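Local structure of acyl-CoA dehydrogenase FadE3 (Mycobacterium smegmatis, 4IV6) at residues Thr293-Tyr296 against Ala297-Leu301; Leu247-Ala250 against Ala251-Thr254. The protein belongs to the acyl-CoA dehydrogenase family of flavoproteins and is modelled here with dihydroflavine-adenine dinucleotide bound. All blocks are in the same frame, centred on the assembly; numbering follows the deposited sequence.

Both contacts are local, each one running over about two turns of a single helix, and both helices belong to the C-terminal acyl-CoA dehydrogenase domain. Contact 2, on helix 234-270, comes first in the chain; contact 1 follows on helix 282-310. Their centres lie about 12 Å apart. The two helices pack against each other here: CG2 of Thr254 sits 4.0 Å from CG of Arg299, and CD1 of Leu295 lies at a similar distance from the Thr254 carbonyl oxygen. Contact 2 is deep in the chain, near the bound dihydroflavine-adenine dinucleotide, whereas contact 1 faces a second subunit. The helical bundle therefore spans, over this short distance, from cofactor surroundings to an interface of the four-chain assembly.

Contact 1. Residues Thr293-Tyr296 against Ala297-Leu301; sequences TKLY and AARSL
Tyr296 and Ser300 meet one turn apart on the same face of helix 282-310. Starting at Tyr296 CB, the first neighbour is the next backbone nitrogen, Ala297 N, at 3.1 Å. CG sits anti to the backbone N (chi1 -177°), beside the carbonyl carbon, and the ring points out from the helix, leaning toward the helix's C-terminal end. The ring atoms CD1 and CE1 both run past the serine hydroxyl; CE1 is 3.5 Å from Ser300 OG, which stands obliquely to the ring. Farther out, the phenol OH hydrogen-bonds to Ser304 OG of the second subunit, and the tyrosine packs on Leu301 of that same subunit.

Ser300 OG is held by the backbone carbonyl of Tyr296 itself. It donates to Tyr296 O over 2.9 Å from above the carbonyl plane, while Ser300 N reaches that same oxygen from the opposite face with the ordinary helical bond. Two donors thus share one acceptor, and the hydroxyl hydrogen is used within its own helix. In the C-terminal helical domain of this acyl-CoA dehydrogenase, this face of the helix looks across to another chain, and the side facing helices 234-270 and 316-340 carries Leu295, Ala298 and Arg299.

There, Leu295 and Arg299 lie side by side and point the same way. Leu295 CD1 touches Arg299 CG at 3.9 Å, and the same CG closes to 3.3 Å on Leu295 O. The arginine chain then bends at chi3 (77°), and its NE forms a salt bridge with Glu76. Leu295 also reaches Ile333 of helix 316-340 and Ala257 of helix 234-270. Beneath these side chains the backbone ladder is regular, with Arg299 N donating to Leu295 O at 2.9 Å.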
ATOM      1  N   THR B 293      -2.645   4.760  14.650  1.00 12.67           N
ATOM      2  CA  THR B 293      -3.026   3.348  14.721  1.00 12.98           C
ATOM      3  C   THR B 293      -1.826   2.404  14.434  1.00 13.07           C
ATOM      4  O   THR B 293      -1.598   1.438  15.165  1.00 12.98           O
ATOM      5  CB  THR B 293      -4.182   3.058  13.737  1.00 12.85           C
ATOM      6  OG1 THR B 293      -5.324   3.837  14.104  1.00 12.50           O
ATOM      7  CG2 THR B 293      -4.554   1.574  13.748  1.00 13.23           C
ATOM      8  N   LYS B 294      -1.094   2.668  13.358  1.00 13.64           N
ATOM      9  CA  LYS B 294       0.118   1.899  13.022  1.00 14.44           C
ATOM     10  C   LYS B 294       1.183   2.022  14.103  1.00 13.25           C
ATOM     11  O   LYS B 294       1.853   1.030  14.437  1.00 12.96           O
ATOM     12  CB  LYS B 294       0.705   2.336  11.672  1.00 16.23           C
ATOM     13  CG  LYS B 294      -0.226   1.979  10.526  1.00 18.97           C
ATOM     14  CD  LYS B 294       0.333   2.157   9.103  1.00 21.15           C
ATOM     15  CE  LYS B 294       0.889   3.521   8.792  1.00 22.08           C
ATOM     16  NZ  LYS B 294       0.967   3.660   7.297  1.00 23.18           N
ATOM     17  N   LEU B 295       1.340   3.217  14.660  1.00 12.60           N
ATOM     18  CA  LEU B 295       2.350   3.429  15.705  1.00 12.66           C
ATOM     19  C   LEU B 295       1.998   2.596  16.933  1.00 12.64           C
ATOM     20  O   LEU B 295       2.859   1.963  17.509  1.00 12.32           O
ATOM     21  CB  LEU B 295       2.465   4.910  16.105  1.00 12.78           C
ATOM     22  CG  LEU B 295       3.467   5.261  17.212  1.00 13.02           C
ATOM     23  CD1 LEU B 295       4.827   4.624  16.951  1.00 13.24           C
ATOM     24  CD2 LEU B 295       3.560   6.761  17.335  1.00 13.23           C
ATOM     25  N   TYR B 296       0.714   2.610  17.323  1.00 12.97           N
ATOM     26  CA  TYR B 296       0.225   1.797  18.443  1.00 13.30           C
ATOM     27  C   TYR B 296       0.470   0.321  18.154  1.00 12.99           C
ATOM     28  O   TYR B 296       0.942  -0.420  19.029  1.00 13.75           O
ATOM     29  CB  TYR B 296      -1.270   2.065  18.659  1.00 14.08           C
ATOM     30  CG  TYR B 296      -1.942   1.355  19.824  1.00 15.08           C
ATOM     31  CD1 TYR B 296      -1.237   0.962  20.957  1.00 15.56           C
ATOM     32  CD2 TYR B 296      -3.325   1.133  19.809  1.00 15.87           C
ATOM     33  CE1 TYR B 296      -1.884   0.350  22.028  1.00 16.37           C
ATOM     34  CE2 TYR B 296      -3.969   0.519  20.865  1.00 16.61           C
ATOM     35  CZ  TYR B 296      -3.245   0.111  21.965  1.00 16.98           C
ATOM     36  OH  TYR B 296      -3.904  -0.500  23.017  1.00 18.23           O
ATOM     37  N   ALA B 297       0.186  -0.113  16.932  1.00 12.55           N
ATOM     38  CA  ALA B 297       0.457  -1.523  16.554  1.00 12.53           C
ATOM     39  C   ALA B 297       1.932  -1.870  16.713  1.00 12.22           C
ATOM     40  O   ALA B 297       2.300  -2.913  17.263  1.00 12.30           O
ATOM     41  CB  ALA B 297      -0.006  -1.796  15.115  1.00 12.68           C
ATOM     42  N   ALA B 298       2.789  -0.977  16.240  1.00 11.93           N
ATOM     43  CA  ALA B 298       4.214  -1.229  16.243  1.00 11.77           C
ATOM     44  C   ALA B 298       4.779  -1.241  17.637  1.00 11.96           C
ATOM     45  O   ALA B 298       5.627  -2.109  17.961  1.00 11.97           O
ATOM     46  CB  ALA B 298       4.912  -0.212  15.372  1.00 11.77           C
ATOM     47  N   ARG B 299       4.322  -0.314  18.497  1.00 12.21           N
ATOM     48  CA  ARG B 299       4.813  -0.314  19.880  1.00 12.54           C
ATOM     49  C   ARG B 299       4.287  -1.543  20.641  1.00 12.79           C
ATOM     50  O   ARG B 299       4.996  -2.118  21.461  1.00 12.42           O
ATOM     51  CB  ARG B 299       4.456   0.984  20.606  1.00 13.23           C
ATOM     52  CG  ARG B 299       5.084   2.241  19.990  1.00 13.38           C
ATOM     53  CD  ARG B 299       4.844   3.451  20.894  1.00 14.11           C
ATOM     54  NE  ARG B 299       5.758   3.388  22.017  1.00 14.79           N
ATOM     55  CZ  ARG B 299       5.459   3.074  23.281  1.00 16.15           C
ATOM     56  NH1 ARG B 299       4.225   2.801  23.641  1.00 16.85           N
ATOM     57  NH2 ARG B 299       6.437   3.042  24.201  1.00 16.30           N
ATOM     58  N   SER B 300       3.049  -1.955  20.354  1.00 13.27           N
ATOM     59  CA  SER B 300       2.476  -3.122  21.020  1.00 13.76           C
ATOM     60  C   SER B 300       3.266  -4.373  20.679  1.00 13.78           C
ATOM     61  O   SER B 300       3.617  -5.178  21.565  1.00 13.86           O
ATOM     62  CB  SER B 300       1.003  -3.334  20.664  1.00 14.57           C
ATOM     63  OG  SER B 300       0.186  -2.263  21.122  1.00 14.98           O
ATOM     64  N   LEU B 301       3.592  -4.517  19.402  1.00 13.60           N
ATOM     65  CA  LEU B 301       4.412  -5.627  18.938  1.00 13.81           C
ATOM     66  C   LEU B 301       5.809  -5.612  19.608  1.00 13.57           C
ATOM     67  O   LEU B 301       6.250  -6.616  20.183  1.00 13.59           O
ATOM     68  CB  LEU B 301       4.505  -5.606  17.398  1.00 13.76           C
ATOM     69  CG  LEU B 301       5.014  -6.862  16.670  1.00 14.25           C
ATOM     70  CD1 LEU B 301       4.932  -6.658  15.157  1.00 14.39           C
ATOM     71  CD2 LEU B 301       6.434  -7.186  17.038  1.00 14.30           C
TER

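Contact 2. Residues Leu247-Ala250 against Ala251-Thr254; sequences LQVA and ARAT
The guanidinium of Arg252 has CG2 of Val249 over one face, 4.0 Å above the plane and offset toward its rim, and the amide oxygen of Gln248 at its edge. A water lies in plane too, beyond NH1 and on that nitrogen's other side from OE1. This is an i to i+4 side-chain pairing on helix 234-270, in the mainly helical C-terminal domain of the acyl-CoA dehydrogenase fold, with the arginine side chain about 7 Å from the bound dihydroflavine-adenine dinucleotide.

Arg252 approaches side-on, so that NE and NH1 both donate to the single oxygen Gln248 OE1. The NH1 bond is the shorter, 2.9 Å to OE1, and falls in the carbonyl plane on a lone pair; the NE bond is longer, 3.3 Å to OE1, and meets the carbonyl from a slight tilt. Amide and guanidinium planes stand 30° apart. Gln248 gets there by taking the crowded position at chi1 (65°), with CG between the backbone N and the carbonyl carbon, and by bending at chi2, which folds the amide alongside the arginine.

NH2 of Arg252 turns to Glu366 in a salt bridge, and the glutamine packs on Tyr71 of helix 68-81. With the carboxylate on one side and the amide oxygen on another, the guanidinium is probably fixed in rotation.

At the far end of the segment, Thr254 OG1 is hydrogen-bonded to Glu76 OE2. The water bridges the two flat groups as an acceptor: Gln248 NE2 and Arg252 NH1 each lie 2.8 Å from the water oxygen.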
ATOM      1  N   LEU B 247      15.703  -5.825  18.358  1.00 15.44           N
ATOM      2  CA  LEU B 247      14.820  -5.107  19.301  1.00 15.16           C
ATOM      3  C   LEU B 247      15.224  -3.644  19.447  1.00 15.23           C
ATOM      4  O   LEU B 247      14.360  -2.760  19.457  1.00 15.12           O
ATOM      5  CB  LEU B 247      14.742  -5.794  20.656  1.00 15.35           C
ATOM      6  CG  LEU B 247      13.969  -7.107  20.689  1.00 15.67           C
ATOM      7  CD1 LEU B 247      14.169  -7.822  22.021  1.00 16.16           C
ATOM      8  CD2 LEU B 247      12.489  -6.906  20.391  1.00 15.80           C
ATOM      9  N   GLN B 248      16.525  -3.374  19.543  1.00 15.46           N
ATOM     10  CA  GLN B 248      16.981  -1.996  19.650  1.00 15.97           C
ATOM     11  C   GLN B 248      16.723  -1.202  18.374  1.00 14.66           C
ATOM     12  O   GLN B 248      16.339  -0.046  18.439  1.00 14.06           O
ATOM     13  CB  GLN B 248      18.431  -1.874  20.127  1.00 17.86           C
ATOM     14  CG  GLN B 248      19.476  -2.433  19.181  1.00 20.70           C
ATOM     15  CD  GLN B 248      20.129  -1.369  18.281  1.00 22.96           C
ATOM     16  OE1 GLN B 248      19.656  -0.213  18.216  1.00 23.86           O
ATOM     17  NE2 GLN B 248      21.235  -1.765  17.575  1.00 24.77           N
ATOM     18  N   VAL B 249      16.886  -1.828  17.218  1.00 13.63           N
ATOM     19  CA  VAL B 249      16.573  -1.138  15.977  1.00 13.13           C
ATOM     20  C   VAL B 249      15.077  -0.871  15.861  1.00 12.51           C
ATOM     21  O   VAL B 249      14.697   0.223  15.422  1.00 12.32           O
ATOM     22  CB  VAL B 249      17.084  -1.905  14.754  1.00 13.27           C
ATOM     23  CG1 VAL B 249      16.598  -1.271  13.448  1.00 13.26           C
ATOM     24  CG2 VAL B 249      18.608  -1.959  14.765  1.00 13.98           C
ATOM     25  N   ALA B 250      14.239  -1.844  16.242  1.00 12.00           N
ATOM     26  CA  ALA B 250      12.791  -1.624  16.269  1.00 11.92           C
ATOM     27  C   ALA B 250      12.429  -0.421  17.149  1.00 11.96           C
ATOM     28  O   ALA B 250      11.589   0.392  16.787  1.00 12.06           O
ATOM     29  CB  ALA B 250      12.063  -2.865  16.734  1.00 11.80           C
ATOM     30  N   ALA B 251      13.055  -0.326  18.315  1.00 12.22           N
ATOM     31  CA  ALA B 251      12.866   0.810  19.227  1.00 12.43           C
ATOM     32  C   ALA B 251      13.322   2.133  18.627  1.00 12.86           C
ATOM     33  O   ALA B 251      12.689   3.160  18.855  1.00 12.96           O
ATOM     34  CB  ALA B 251      13.604   0.563  20.539  1.00 12.72           C
ATOM     35  N   ARG B 252      14.437   2.136  17.886  1.00 13.31           N
ATOM     36  CA  ARG B 252      14.807   3.332  17.174  1.00 14.07           C
ATOM     37  C   ARG B 252      13.724   3.816  16.252  1.00 13.21           C
ATOM     38  O   ARG B 252      13.490   5.020  16.128  1.00 13.06           O
ATOM     39  CB  ARG B 252      16.029   3.125  16.299  1.00 15.74           C
ATOM     40  CG  ARG B 252      17.300   3.449  16.942  1.00 17.54           C
ATOM     41  CD  ARG B 252      18.422   3.447  15.919  1.00 18.91           C
ATOM     42  NE  ARG B 252      19.322   2.390  16.254  1.00 19.95           N
ATOM     43  CZ  ARG B 252      20.299   1.970  15.479  1.00 21.61           C
ATOM     44  NH1 ARG B 252      21.054   1.009  15.925  1.00 22.84           N
ATOM     45  NH2 ARG B 252      20.521   2.504  14.285  1.00 22.12           N
ATOM     46  N   ALA B 253      13.114   2.860  15.565  1.00 12.63           N
ATOM     47  CA  ALA B 253      12.106   3.144  14.576  1.00 12.40           C
ATOM     48  C   ALA B 253      10.810   3.618  15.255  1.00 12.04           C
ATOM     49  O   ALA B 253      10.194   4.575  14.804  1.00 11.91           O
ATOM     50  CB  ALA B 253      11.892   1.918  13.681  1.00 12.15           C
ATOM     51  N   THR B 254      10.398   3.001  16.363  1.00 11.94           N
ATOM     52  CA  THR B 254       9.230   3.527  17.035  1.00 11.71           C
ATOM     53  C   THR B 254       9.485   4.904  17.640  1.00 11.77           C
ATOM     54  O   THR B 254       8.574   5.693  17.740  1.00 11.76           O
ATOM     55  CB  THR B 254       8.637   2.599  18.097  1.00 11.71           C
ATOM     56  OG1 THR B 254       9.615   2.292  19.096  1.00 12.08           O
ATOM     57  CG2 THR B 254       8.083   1.358  17.443  1.00 11.78           C
TER
HETATM   58  O   HOH W   1      22.906  -1.008  15.412  1.00 36.82           O